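Long-range contacts in 3-oxo-tetronate kinase (Cupriavidus necator, PDB 5DMH), which phosphorylates 3-oxo-tetronate at its 4-position with ATP, giving 3-oxo-tetronate 4-phosphate and ADP: residues G55-L64 / I73-A82; R31-D39 / L104-K115. All coordinates share one frame; numbering follows the deposited sequence.

Contact 1 (G55-L64 / I73-A82); sequences GMRTVQTIGL and IGEADALVVA
Two neighbouring parallel strands of the sugar-binding N-terminal domain, 58-62 and 78-82, meet here. Strand 58-62 alternates its backbone bonds: Val59 and Thr61 give N-H to Ala78 and Val80 and take N-H from Val80 and Ala82 in return. Gly63 N extends the ladder to Ala82 O at 3.0 Å.

The start of the ladder has extra bonds. Arg57 O accepts from two donors, Asp77 N at 2.8 Å and Ala78 N at 2.9 Å. Asp77 returns a side-chain bond: its OD2 takes Arg57 N at 2.8 Å on the anti side, 22° out of the carboxylate plane. The other oxygen, OD1, makes a salt bridge to Arg275. The CE methyl of Met56, a selenomethionine, lies 3.3 Å from Asp77 O, brought there by a bend at chi3 (100°).

Thr58, Gln60, Val80 and Ala82 share one face, where Thr58 and Gln60 touch helix 41-53. Thr58 CG2 touches Val80 CG2 at 3.8 Å. Gln60 NE2 is buried beside Ala82 CB without a polar partner. Val59, Thr61, Leu79 and Val81 lie on the other face, where Leu79 and Val81 meet helix 90-106. Thr61 OG1 gives its proton to Gly63 O at 2.8 Å and also rests on Val81 CG2.

The carboxylate of Asp77 is thus shared between a backbone N-H and an arginine, which would be expected to stabilise its negative charge.

Contact 2 (R31-D39 / L104-K115); sequences RPLLGCIAD and LRAQGCRQFVFK
Backbone hydrogen bonds join Leu33-Asp39 to Arg110-Lys115. Leu33 O takes Arg110 N at 2.8 Å and, weakly, Gln111 N. Five more bonds follow, ending with Asp39 N to Lys115 O at 2.9 Å.

Apolar packing fills the face that carries Gly35 and Ile37. Leu104 CD1 lies over the peptide between Gly35 and Cys36 and reaches Ile37 CG1 at 3.7 Å. Cys109 SG sits 3.6 Å from Gly35 CA, and Leu104 CD2 packs on the same CA. On the other face Cys36 SG meets Val113 CB, and Leu34 lies alongside Gln111, both pointing the same way.

These are adjacent parallel strands, 34-38 and 111-115, of the sugar-binding domain. Helix 90-106 leads into the second through a Schellman motif at Gly108.

Polar and charged groups lie at both ends. Arg31 lays one guanidinium face over Gly108 CA, with NH2 3.4 Å away; a bend at chi3 (86°) turns the group there. Ala106 O lies at its edge. At the far end a water donates to Asp39 OD1 and accepts from Lys115 NZ, at 2.9 Å each. Asp39 OD1 also forms a salt bridge with Arg86, and the Asp39 side chain lies about 9 Å from bound ADP.

The modelled chain starts at Arg31 and runs through strand 34-38, which later becomes one side of contact 2. Helix 41-53 then leads to strand 58-62. A short loop without helix or strand brings the chain back as strand 78-82, and contact 1 closes this small loop. Helix 90-106 and strand 111-115 follow, and contact 2 closes the larger loop, which encloses contact 1 entirely. The two do not cross. Strand 34-38 lies between 78-82 and 111-115, so the order across the sheet is 58-62, 78-82, 34-38, 111-115. Probable backbone bonds from Leu33 N to Asp77 O and Cys36 N to Leu79 O join the two pairs.

Contact 1 (G55-L64 / I73-A82)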
ATOM      1  N   GLY A  55      -1.799 -15.463 -10.589  1.00 22.66           N
ATOM      2  CA  GLY A  55      -1.397 -16.850 -10.522  1.00 23.87           C
ATOM      3  C   GLY A  55      -0.247 -17.169  -9.586  1.00 29.22           C
ATOM      4  O   GLY A  55       0.363 -18.217  -9.749  1.00 24.94           O
HETATM    5  N   MSE A  56       0.071 -16.297  -8.625  1.00 26.71           N
HETATM    6  CA  MSE A  56       1.113 -16.640  -7.643  1.00 24.39           C
HETATM    7  C   MSE A  56       0.519 -16.750  -6.242  1.00 22.85           C
HETATM    8  O   MSE A  56      -0.097 -15.814  -5.764  1.00 21.92           O
HETATM    9  CB  MSE A  56       2.249 -15.618  -7.638  1.00 22.03           C
HETATM   10  CG  MSE A  56       3.191 -15.714  -8.814  1.00 22.43           C
HETATM   11 SE   MSE A  56       4.678 -14.407  -8.626  1.00 37.67          SE
HETATM   12  CE  MSE A  56       6.064 -15.625  -7.968  1.00 23.00           C
ATOM     13  N   ARG A  57       0.640 -17.925  -5.626  1.00 24.73           N
ATOM     14  CA  ARG A  57       0.216 -18.078  -4.242  1.00 24.05           C
ATOM     15  C   ARG A  57       1.057 -17.103  -3.421  1.00 25.04           C
ATOM     16  O   ARG A  57       2.274 -17.079  -3.535  1.00 28.69           O
ATOM     17  CB  ARG A  57       0.420 -19.503  -3.759  1.00 25.60           C
ATOM     18  CG  ARG A  57      -0.538 -20.466  -4.406  1.00 31.83           C
ATOM     19  CD  ARG A  57      -0.281 -21.893  -4.014  1.00 44.50           C
ATOM     20  NE  ARG A  57      -1.307 -22.753  -4.590  1.00 53.48           N
ATOM     21  CZ  ARG A  57      -1.262 -24.080  -4.594  1.00 56.92           C
ATOM     22  NH1 ARG A  57      -0.233 -24.717  -4.057  1.00 57.61           N
ATOM     23  NH2 ARG A  57      -2.250 -24.766  -5.149  1.00 60.34           N
ATOM     24  N   THR A  58       0.394 -16.275  -2.623  1.00 23.82           N
ATOM     25  CA  THR A  58       1.075 -15.203  -1.920  1.00 23.78           C
ATOM     26  C   THR A  58       0.728 -15.192  -0.454  1.00 26.49           C
ATOM     27  O   THR A  58      -0.420 -15.395  -0.100  1.00 24.00           O
ATOM     28  CB  THR A  58       0.710 -13.850  -2.536  1.00 24.10           C
ATOM     29  OG1 THR A  58       1.109 -13.827  -3.908  1.00 22.00           O
ATOM     30  CG2 THR A  58       1.406 -12.687  -1.809  1.00 24.35           C
ATOM     31  N   VAL A  59       1.737 -14.981   0.392  1.00 24.63           N
ATOM     32  CA  VAL A  59       1.519 -14.740   1.813  1.00 29.17           C
ATOM     33  C   VAL A  59       2.036 -13.349   2.189  1.00 23.72           C
ATOM     34  O   VAL A  59       3.132 -12.947   1.794  1.00 24.21           O
ATOM     35  CB  VAL A  59       2.196 -15.816   2.685  1.00 27.39           C
ATOM     36  CG1 VAL A  59       2.217 -15.384   4.159  1.00 32.17           C
ATOM     37  CG2 VAL A  59       1.481 -17.165   2.520  1.00 27.12           C
ATOM     38  N   GLN A  60       1.213 -12.594   2.911  1.00 20.45           N
ATOM     39  CA  GLN A  60       1.614 -11.285   3.409  1.00 18.15           C
ATOM     40  C   GLN A  60       1.994 -11.425   4.874  1.00 19.46           C
ATOM     41  O   GLN A  60       1.224 -11.970   5.667  1.00 21.65           O
ATOM     42  CB  GLN A  60       0.486 -10.262   3.270  1.00 19.20           C
ATOM     43  CG  GLN A  60       0.775  -8.975   3.993  1.00 20.13           C
ATOM     44  CD  GLN A  60      -0.174  -7.880   3.606  1.00 24.43           C
ATOM     45  OE1 GLN A  60      -0.745  -7.906   2.515  1.00 25.02           O
ATOM     46  NE2 GLN A  60      -0.349  -6.903   4.485  1.00 26.35           N
ATOM     47  N   THR A  61       3.187 -10.955   5.229  1.00 19.25           N
ATOM     48  CA  THR A  61       3.624 -10.963   6.612  1.00 18.60           C
ATOM     49  C   THR A  61       3.615  -9.543   7.135  1.00 19.90           C
ATOM     50  O   THR A  61       3.817  -8.595   6.389  1.00 20.76           O
ATOM     51  CB  THR A  61       5.053 -11.549   6.776  1.00 19.24           C
ATOM     52  OG1 THR A  61       6.001 -10.705   6.119  1.00 22.22           O
ATOM     53  CG2 THR A  61       5.129 -12.963   6.230  1.00 25.84           C
ATOM     54  N   ILE A  62       3.343  -9.399   8.421  1.00 20.08           N
ATOM     55  CA  ILE A  62       3.377  -8.106   9.058  1.00 18.26           C
ATOM     56  C   ILE A  62       4.763  -8.006   9.652  1.00 18.51           C
ATOM     57  O   ILE A  62       5.071  -8.673  10.629  1.00 18.41           O
ATOM     58  CB  ILE A  62       2.280  -7.975  10.140  1.00 20.94           C
ATOM     59  CG1 ILE A  62       0.911  -8.232   9.542  1.00 17.42           C
ATOM     60  CG2 ILE A  62       2.313  -6.593  10.749  1.00 19.15           C
ATOM     61  CD1 ILE A  62       0.591  -7.364   8.316  1.00 20.16           C
ATOM     62  N   GLY A  63       5.631  -7.235   8.996  1.00 23.34           N
ATOM     63  CA  GLY A  63       7.042  -7.260   9.320  1.00 21.82           C
ATOM     64  C   GLY A  63       7.586  -8.653   9.139  1.00 22.23           C
ATOM     65  O   GLY A  63       7.070  -9.451   8.326  1.00 21.53           O
ATOM     66  N   LEU A  64       8.626  -8.963   9.901  1.00 18.73           N
ATOM     67  CA  LEU A  64       9.283 -10.244   9.789  1.00 25.82           C
ATOM     68  C   LEU A  64       8.811 -11.205  10.873  1.00 29.59           C
ATOM     69  O   LEU A  64       8.866 -10.884  12.059  1.00 28.80           O
ATOM     70  CB  LEU A  64      10.788 -10.040   9.863  1.00 26.33           C
ATOM     71  CG  LEU A  64      11.319  -9.032   8.851  1.00 25.45           C
ATOM     72  CD1 LEU A  64      12.839  -8.949   8.949  1.00 30.93           C
ATOM     73  CD2 LEU A  64      10.875  -9.423   7.437  1.00 28.73           C
ATOM     74  N   ILE A  73       4.413 -21.185   4.864  1.00 57.37           N
ATOM     75  CA  ILE A  73       5.026 -20.011   4.257  1.00 53.07           C
ATOM     76  C   ILE A  73       6.081 -20.382   3.222  1.00 55.81           C
ATOM     77  O   ILE A  73       6.283 -19.662   2.246  1.00 56.80           O
ATOM     78  CB  ILE A  73       5.673 -19.113   5.337  1.00 57.37           C
ATOM     79  CG1 ILE A  73       6.116 -17.780   4.740  1.00 51.52           C
ATOM     80  CG2 ILE A  73       6.866 -19.817   5.998  1.00 61.65           C
ATOM     81  CD1 ILE A  73       5.968 -16.627   5.702  1.00 50.49           C
ATOM     82  N   GLY A  74       6.756 -21.507   3.435  1.00 48.56           N
ATOM     83  CA  GLY A  74       7.729 -21.991   2.475  1.00 51.50           C
ATOM     84  C   GLY A  74       7.056 -22.591   1.254  1.00 53.14           C
ATOM     85  O   GLY A  74       7.736 -23.049   0.335  1.00 53.94           O
ATOM     86  N   GLU A  75       5.722 -22.597   1.259  1.00 47.00           N
ATOM     87  CA  GLU A  75       4.921 -23.113   0.151  1.00 50.37           C
ATOM     88  C   GLU A  75       4.390 -21.993  -0.764  1.00 40.31           C
ATOM     89  O   GLU A  75       3.776 -22.255  -1.797  1.00 35.18           O
ATOM     90  CB  GLU A  75       3.746 -23.925   0.704  1.00 59.11           C
ATOM     91  CG  GLU A  75       4.155 -24.984   1.727  1.00 62.32           C
ATOM     92  CD  GLU A  75       5.156 -25.967   1.173  1.00 61.68           C
ATOM     93  OE1 GLU A  75       4.855 -26.572   0.126  1.00 66.85           O
ATOM     94  OE2 GLU A  75       6.242 -26.133   1.777  1.00 63.17           O
ATOM     95  N   ALA A  76       4.614 -20.746  -0.371  1.00 35.45           N
ATOM     96  CA  ALA A  76       4.188 -19.606  -1.180  1.00 28.93           C
ATOM     97  C   ALA A  76       5.057 -19.444  -2.431  1.00 31.53           C
ATOM     98  O   ALA A  76       6.216 -19.848  -2.446  1.00 26.68           O
ATOM     99  CB  ALA A  76       4.236 -18.329  -0.353  1.00 29.06           C
ATOM    100  N   ASP A  77       4.476 -18.887  -3.488  1.00 26.58           N
ATOM    101  CA  ASP A  77       5.251 -18.464  -4.659  1.00 30.82           C
ATOM    102  C   ASP A  77       5.806 -17.058  -4.450  1.00 24.36           C
ATOM    103  O   ASP A  77       6.889 -16.722  -4.952  1.00 24.77           O
ATOM    104  CB  ASP A  77       4.394 -18.481  -5.921  1.00 25.78           C
ATOM    105  CG  ASP A  77       3.741 -19.829  -6.162  1.00 29.36           C
ATOM    106  OD1 ASP A  77       4.444 -20.862  -6.096  1.00 27.89           O
ATOM    107  OD2 ASP A  77       2.524 -19.854  -6.443  1.00 28.44           O
ATOM    108  N   ALA A  78       5.058 -16.229  -3.721  1.00 22.39           N
ATOM    109  CA  ALA A  78       5.463 -14.852  -3.479  1.00 21.14           C
ATOM    110  C   ALA A  78       5.248 -14.516  -2.037  1.00 22.01           C
ATOM    111  O   ALA A  78       4.309 -15.015  -1.431  1.00 21.88           O
ATOM    112  CB  ALA A  78       4.659 -13.865  -4.353  1.00 22.26           C
ATOM    113  N   LEU A  79       6.124 -13.677  -1.492  1.00 21.22           N
ATOM    114  CA  LEU A  79       6.027 -13.222  -0.112  1.00 19.87           C
ATOM    115  C   LEU A  79       6.001 -11.714  -0.139  1.00 21.01           C
ATOM    116  O   LEU A  79       6.820 -11.100  -0.837  1.00 19.54           O
ATOM    117  CB  LEU A  79       7.256 -13.695   0.671  1.00 21.95           C
ATOM    118  CG  LEU A  79       7.442 -15.209   0.821  1.00 22.95           C
ATOM    119  CD1 LEU A  79       8.799 -15.508   1.421  1.00 23.29           C
ATOM    120  CD2 LEU A  79       6.364 -15.771   1.692  1.00 25.91           C
ATOM    121  N   VAL A  80       5.064 -11.113   0.588  1.00 17.93           N
ATOM    122  CA  VAL A  80       4.955  -9.659   0.680  1.00 18.12           C
ATOM    123  C   VAL A  80       5.117  -9.215   2.127  1.00 18.25           C
ATOM    124  O   VAL A  80       4.259  -9.487   2.965  1.00 20.54           O
ATOM    125  CB  VAL A  80       3.589  -9.118   0.167  1.00 16.35           C
ATOM    126  CG1 VAL A  80       3.530  -7.582   0.333  1.00 18.42           C
ATOM    127  CG2 VAL A  80       3.366  -9.482  -1.314  1.00 16.58           C
ATOM    128  N   VAL A  81       6.226  -8.538   2.406  1.00 18.39           N
ATOM    129  CA  VAL A  81       6.480  -7.990   3.729  1.00 21.37           C
ATOM    130  C   VAL A  81       5.896  -6.578   3.864  1.00 19.85           C
ATOM    131  O   VAL A  81       6.316  -5.640   3.191  1.00 19.28           O
ATOM    132  CB  VAL A  81       8.005  -7.984   4.049  1.00 17.71           C
ATOM    133  CG1 VAL A  81       8.260  -7.361   5.427  1.00 18.83           C
ATOM    134  CG2 VAL A  81       8.585  -9.386   3.948  1.00 20.85           C
ATOM    135  N   ALA A  82       4.917  -6.430   4.758  1.00 15.20           N
ATOM    136  CA  ALA A  82       4.323  -5.152   5.058  1.00 15.33           C
ATOM    137  C   ALA A  82       5.122  -4.368   6.110  1.00 15.09           C
ATOM    138  O   ALA A  82       5.336  -4.841   7.236  1.00 15.12           O
ATOM    139  CB  ALA A  82       2.903  -5.377   5.549  1.00 18.17           C
TER

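Contact 2 (R31-D39 / L104-K115)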
ATOM      1  N   ARG A  31      10.492 -23.407  -3.443  1.00 50.65           N
ATOM      2  CA  ARG A  31      10.746 -22.228  -2.624  1.00 41.02           C
ATOM      3  C   ARG A  31      10.108 -20.998  -3.263  1.00 39.54           C
ATOM      4  O   ARG A  31       9.811 -21.015  -4.458  1.00 39.13           O
ATOM      5  CB  ARG A  31      12.250 -22.012  -2.450  1.00 44.18           C
ATOM      6  CG  ARG A  31      12.920 -23.047  -1.540  1.00 46.90           C
ATOM      7  CD  ARG A  31      14.436 -23.019  -1.668  1.00 59.52           C
ATOM      8  NE  ARG A  31      15.058 -22.025  -0.795  1.00 56.46           N
ATOM      9  CZ  ARG A  31      16.355 -21.728  -0.799  1.00 55.34           C
ATOM     10  NH1 ARG A  31      17.179 -22.345  -1.636  1.00 61.35           N
ATOM     11  NH2 ARG A  31      16.833 -20.812   0.039  1.00 51.84           N
ATOM     12  N   PRO A  32       9.862 -19.939  -2.462  1.00 34.19           N
ATOM     13  CA  PRO A  32       9.300 -18.695  -3.006  1.00 29.93           C
ATOM     14  C   PRO A  32      10.200 -18.093  -4.085  1.00 31.08           C
ATOM     15  O   PRO A  32      11.422 -18.216  -4.015  1.00 28.79           O
ATOM     16  CB  PRO A  32       9.231 -17.768  -1.793  1.00 30.13           C
ATOM     17  CG  PRO A  32       9.196 -18.681  -0.619  1.00 39.81           C
ATOM     18  CD  PRO A  32      10.000 -19.881  -0.995  1.00 34.08           C
ATOM     19  N   LEU A  33       9.574 -17.464  -5.072  1.00 27.39           N
ATOM     20  CA  LEU A  33      10.264 -16.918  -6.222  1.00 27.49           C
ATOM     21  C   LEU A  33      10.433 -15.408  -6.103  1.00 23.81           C
ATOM     22  O   LEU A  33      11.467 -14.867  -6.464  1.00 24.94           O
ATOM     23  CB  LEU A  33       9.455 -17.211  -7.472  1.00 24.81           C
ATOM     24  CG  LEU A  33       9.454 -18.665  -7.923  1.00 31.87           C
ATOM     25  CD1 LEU A  33       8.400 -18.902  -8.979  1.00 31.59           C
ATOM     26  CD2 LEU A  33      10.835 -19.036  -8.452  1.00 35.03           C
ATOM     27  N   LEU A  34       9.408 -14.748  -5.590  1.00 22.16           N
ATOM     28  CA  LEU A  34       9.338 -13.295  -5.603  1.00 20.91           C
ATOM     29  C   LEU A  34       9.177 -12.725  -4.206  1.00 20.21           C
ATOM     30  O   LEU A  34       8.234 -13.093  -3.491  1.00 22.15           O
ATOM     31  CB  LEU A  34       8.152 -12.854  -6.458  1.00 20.71           C
ATOM     32  CG  LEU A  34       8.044 -11.366  -6.779  1.00 19.87           C
ATOM     33  CD1 LEU A  34       9.147 -10.913  -7.729  1.00 22.75           C
ATOM     34  CD2 LEU A  34       6.690 -11.073  -7.399  1.00 21.62           C
ATOM     35  N   GLY A  35      10.086 -11.827  -3.817  1.00 19.74           N
ATOM     36  CA  GLY A  35      10.051 -11.243  -2.489  1.00 21.26           C
ATOM     37  C   GLY A  35       9.757  -9.761  -2.581  1.00 18.04           C
ATOM     38  O   GLY A  35      10.397  -9.067  -3.351  1.00 18.46           O
ATOM     39  N   CYS A  36       8.757  -9.285  -1.841  1.00 17.38           N
ATOM     40  CA  CYS A  36       8.269  -7.931  -2.007  1.00 16.44           C
ATOM     41  C   CYS A  36       8.315  -7.217  -0.670  1.00 16.42           C
ATOM     42  O   CYS A  36       8.080  -7.814   0.374  1.00 17.70           O
ATOM     43  CB  CYS A  36       6.850  -7.937  -2.530  1.00 18.67           C
ATOM     44  SG  CYS A  36       6.601  -8.973  -3.993  1.00 18.73           S
ATOM     45  N   ILE A  37       8.687  -5.959  -0.724  1.00 15.39           N
ATOM     46  CA  ILE A  37       8.740  -5.104   0.434  1.00 15.78           C
ATOM     47  C   ILE A  37       7.828  -3.931   0.161  1.00 15.15           C
ATOM     48  O   ILE A  37       8.094  -3.159  -0.765  1.00 14.64           O
ATOM     49  CB  ILE A  37      10.157  -4.600   0.636  1.00 15.11           C
ATOM     50  CG1 ILE A  37      11.091  -5.797   0.858  1.00 15.97           C
ATOM     51  CG2 ILE A  37      10.208  -3.654   1.801  1.00 15.21           C
ATOM     52  CD1 ILE A  37      12.556  -5.419   0.765  1.00 18.60           C
ATOM     53  N   ALA A  38       6.772  -3.795   0.966  1.00 14.00           N
ATOM     54  CA  ALA A  38       5.800  -2.721   0.791  1.00 13.63           C
ATOM     55  C   ALA A  38       5.898  -1.668   1.906  1.00 17.53           C
ATOM     56  O   ALA A  38       6.005  -2.005   3.098  1.00 16.83           O
ATOM     57  CB  ALA A  38       4.378  -3.290   0.725  1.00 16.65           C
ATOM     58  N   ASP A  39       5.869  -0.403   1.510  1.00 18.54           N
ATOM     59  CA  ASP A  39       6.010   0.692   2.448  1.00 15.40           C
ATOM     60  C   ASP A  39       4.747   1.073   3.251  1.00 15.67           C
ATOM     61  O   ASP A  39       4.790   1.988   4.065  1.00 16.19           O
ATOM     62  CB  ASP A  39       6.613   1.921   1.778  1.00 15.40           C
ATOM     63  CG  ASP A  39       5.619   2.735   0.945  1.00 16.18           C
ATOM     64  OD1 ASP A  39       4.531   2.262   0.575  1.00 15.17           O
ATOM     65  OD2 ASP A  39       5.966   3.898   0.674  1.00 16.44           O
ATOM     66  N   LEU A 104      13.904 -12.133   3.009  1.00 18.78           N
ATOM     67  CA  LEU A 104      13.348 -12.640   1.756  1.00 17.09           C
ATOM     68  C   LEU A 104      14.362 -13.473   0.987  1.00 21.48           C
ATOM     69  O   LEU A 104      14.032 -14.543   0.479  1.00 22.06           O
ATOM     70  CB  LEU A 104      12.862 -11.475   0.900  1.00 16.16           C
ATOM     71  CG  LEU A 104      11.593 -10.802   1.427  1.00 19.59           C
ATOM     72  CD1 LEU A 104      11.377  -9.525   0.643  1.00 19.13           C
ATOM     73  CD2 LEU A 104      10.358 -11.711   1.326  1.00 19.44           C
ATOM     74  N   ARG A 105      15.611 -13.014   0.945  1.00 19.61           N
ATOM     75  CA  ARG A 105      16.661 -13.751   0.255  1.00 23.66           C
ATOM     76  C   ARG A 105      16.859 -15.113   0.905  1.00 24.89           C
ATOM     77  O   ARG A 105      16.989 -16.133   0.231  1.00 27.29           O
ATOM     78  CB  ARG A 105      17.979 -12.976   0.292  1.00 18.77           C
ATOM     79  CG  ARG A 105      17.962 -11.618  -0.312  1.00 29.51           C
ATOM     80  CD  ARG A 105      19.281 -10.906  -0.105  1.00 38.94           C
ATOM     81  NE  ARG A 105      20.146 -11.127  -1.249  1.00 43.55           N
ATOM     82  CZ  ARG A 105      21.160 -10.352  -1.599  1.00 28.12           C
ATOM     83  NH1 ARG A 105      21.482  -9.262  -0.899  1.00 22.38           N
ATOM     84  NH2 ARG A 105      21.830 -10.658  -2.689  1.00 24.85           N
ATOM     85  N   ALA A 106      16.868 -15.111   2.227  1.00 22.16           N
ATOM     86  CA  ALA A 106      17.050 -16.327   3.013  1.00 28.84           C
ATOM     87  C   ALA A 106      15.924 -17.333   2.833  1.00 29.75           C
ATOM     88  O   ALA A 106      16.141 -18.521   3.042  1.00 28.65           O
ATOM     89  CB  ALA A 106      17.179 -15.968   4.456  1.00 23.07           C
ATOM     90  N   GLN A 107      14.721 -16.862   2.478  1.00 26.19           N
ATOM     91  CA  GLN A 107      13.629 -17.765   2.125  1.00 25.82           C
ATOM     92  C   GLN A 107      13.784 -18.311   0.702  1.00 27.07           C
ATOM     93  O   GLN A 107      13.043 -19.208   0.307  1.00 28.10           O
ATOM     94  CB  GLN A 107      12.256 -17.087   2.251  1.00 28.86           C
ATOM     95  CG  GLN A 107      11.990 -16.308   3.539  1.00 27.47           C
ATOM     96  CD  GLN A 107      12.446 -17.034   4.792  1.00 35.18           C
ATOM     97  OE1 GLN A 107      11.955 -18.115   5.101  1.00 35.09           O
ATOM     98  NE2 GLN A 107      13.398 -16.438   5.521  1.00 26.26           N
ATOM     99  N   GLY A 108      14.719 -17.764  -0.079  1.00 24.70           N
ATOM    100  CA  GLY A 108      15.006 -18.319  -1.396  1.00 27.55           C
ATOM    101  C   GLY A 108      14.542 -17.480  -2.588  1.00 26.78           C
ATOM    102  O   GLY A 108      14.665 -17.892  -3.750  1.00 25.64           O
ATOM    103  N   CYS A 109      14.016 -16.290  -2.327  1.00 25.08           N
ATOM    104  CA  CYS A 109      13.491 -15.459  -3.406  1.00 20.61           C
ATOM    105  C   CYS A 109      14.584 -15.073  -4.412  1.00 26.58           C
ATOM    106  O   CYS A 109      15.738 -14.856  -4.024  1.00 30.21           O
ATOM    107  CB  CYS A 109      12.864 -14.200  -2.841  1.00 20.03           C
ATOM    108  SG  CYS A 109      11.433 -14.497  -1.796  1.00 23.95           S
ATOM    109  N   ARG A 110      14.181 -14.958  -5.683  1.00 25.16           N
ATOM    110  CA  ARG A 110      15.066 -14.726  -6.831  1.00 31.83           C
ATOM    111  C   ARG A 110      14.994 -13.311  -7.378  1.00 26.65           C
ATOM    112  O   ARG A 110      15.918 -12.851  -8.049  1.00 27.32           O
ATOM    113  CB  ARG A 110      14.647 -15.633  -7.992  1.00 33.90           C
ATOM    114  CG  ARG A 110      15.175 -17.033  -7.929  1.00 48.23           C
ATOM    115  CD  ARG A 110      14.366 -17.932  -8.835  1.00 50.82           C
ATOM    116  NE  ARG A 110      14.628 -19.340  -8.553  1.00 54.67           N
ATOM    117  CZ  ARG A 110      15.183 -20.200  -9.403  1.00 51.53           C
ATOM    118  NH1 ARG A 110      15.371 -21.456  -9.030  1.00 57.31           N
ATOM    119  NH2 ARG A 110      15.540 -19.826 -10.624  1.00 44.80           N
ATOM    120  N   GLN A 111      13.850 -12.673  -7.186  1.00 24.13           N
ATOM    121  CA  GLN A 111      13.609 -11.321  -7.677  1.00 20.36           C
ATOM    122  C   GLN A 111      12.820 -10.597  -6.606  1.00 19.10           C
ATOM    123  O   GLN A 111      12.101 -11.222  -5.831  1.00 18.58           O
ATOM    124  CB  GLN A 111      12.822 -11.346  -8.969  1.00 24.18           C
ATOM    125  CG  GLN A 111      12.581 -10.004  -9.588  1.00 20.83           C
ATOM    126  CD  GLN A 111      11.881 -10.120 -10.941  1.00 25.97           C
ATOM    127  OE1 GLN A 111      10.832 -10.757 -11.050  1.00 25.92           O
ATOM    128  NE2 GLN A 111      12.476  -9.522 -11.977  1.00 23.04           N
ATOM    129  N   PHE A 112      12.979  -9.284  -6.559  1.00 20.09           N
ATOM    130  CA  PHE A 112      12.415  -8.488  -5.479  1.00 20.08           C
ATOM    131  C   PHE A 112      11.643  -7.321  -6.026  1.00 16.30           C
ATOM    132  O   PHE A 112      11.966  -6.784  -7.108  1.00 16.43           O
ATOM    133  CB  PHE A 112      13.534  -8.034  -4.555  1.00 16.45           C
ATOM    134  CG  PHE A 112      14.344  -9.176  -4.043  1.00 19.62           C
ATOM    135  CD1 PHE A 112      15.417  -9.663  -4.775  1.00 19.60           C
ATOM    136  CD2 PHE A 112      13.982  -9.825  -2.872  1.00 17.56           C
ATOM    137  CE1 PHE A 112      16.146 -10.745  -4.316  1.00 19.38           C
ATOM    138  CE2 PHE A 112      14.704 -10.925  -2.404  1.00 20.25           C
ATOM    139  CZ  PHE A 112      15.772 -11.392  -3.119  1.00 20.37           C
ATOM    140  N   VAL A 113      10.571  -6.986  -5.323  1.00 14.57           N
ATOM    141  CA  VAL A 113       9.768  -5.808  -5.636  1.00 17.07           C
ATOM    142  C   VAL A 113       9.721  -4.878  -4.434  1.00 17.70           C
ATOM    143  O   VAL A 113       9.482  -5.335  -3.310  1.00 17.75           O
ATOM    144  CB  VAL A 113       8.334  -6.176  -6.024  1.00 20.75           C
ATOM    145  CG1 VAL A 113       7.450  -4.899  -6.124  1.00 15.95           C
ATOM    146  CG2 VAL A 113       8.325  -6.946  -7.330  1.00 22.50           C
ATOM    147  N   PHE A 114      10.022  -3.603  -4.672  1.00 15.03           N
ATOM    148  CA  PHE A 114       9.796  -2.530  -3.703  1.00 13.00           C
ATOM    149  C   PHE A 114       8.527  -1.829  -4.094  1.00 11.95           C
ATOM    150  O   PHE A 114       8.401  -1.221  -5.170  1.00 13.03           O
ATOM    151  CB  PHE A 114      10.990  -1.582  -3.605  1.00 12.13           C
ATOM    152  CG  PHE A 114      10.770  -0.340  -2.796  1.00 13.51           C
ATOM    153  CD1 PHE A 114      10.076  -0.345  -1.601  1.00 17.25           C
ATOM    154  CD2 PHE A 114      11.335   0.859  -3.223  1.00 16.34           C
ATOM    155  CE1 PHE A 114       9.944   0.823  -0.855  1.00 15.27           C
ATOM    156  CE2 PHE A 114      11.203   2.025  -2.490  1.00 13.68           C
ATOM    157  CZ  PHE A 114      10.484   2.012  -1.310  1.00 14.20           C
ATOM    158  N   LYS A 115       7.561  -1.928  -3.197  1.00 13.68           N
ATOM    159  CA  LYS A 115       6.217  -1.441  -3.448  1.00 13.73           C
ATOM    160  C   LYS A 115       5.912  -0.185  -2.626  1.00 17.80           C
ATOM    161  O   LYS A 115       6.003  -0.163  -1.400  1.00 15.82           O
ATOM    162  CB  LYS A 115       5.212  -2.550  -3.123  1.00 14.20           C
ATOM    163  CG  LYS A 115       3.761  -2.126  -2.853  1.00 15.63           C
ATOM    164  CD  LYS A 115       3.035  -1.727  -4.142  1.00 17.45           C
ATOM    165  CE  LYS A 115       1.600  -1.253  -3.900  1.00 13.23           C
ATOM    166  NZ  LYS A 115       1.544   0.030  -3.142  1.00 14.85           N
TER
HETATM  167  O   HOH W   1       2.670   0.323  -0.441  1.00 14.83           O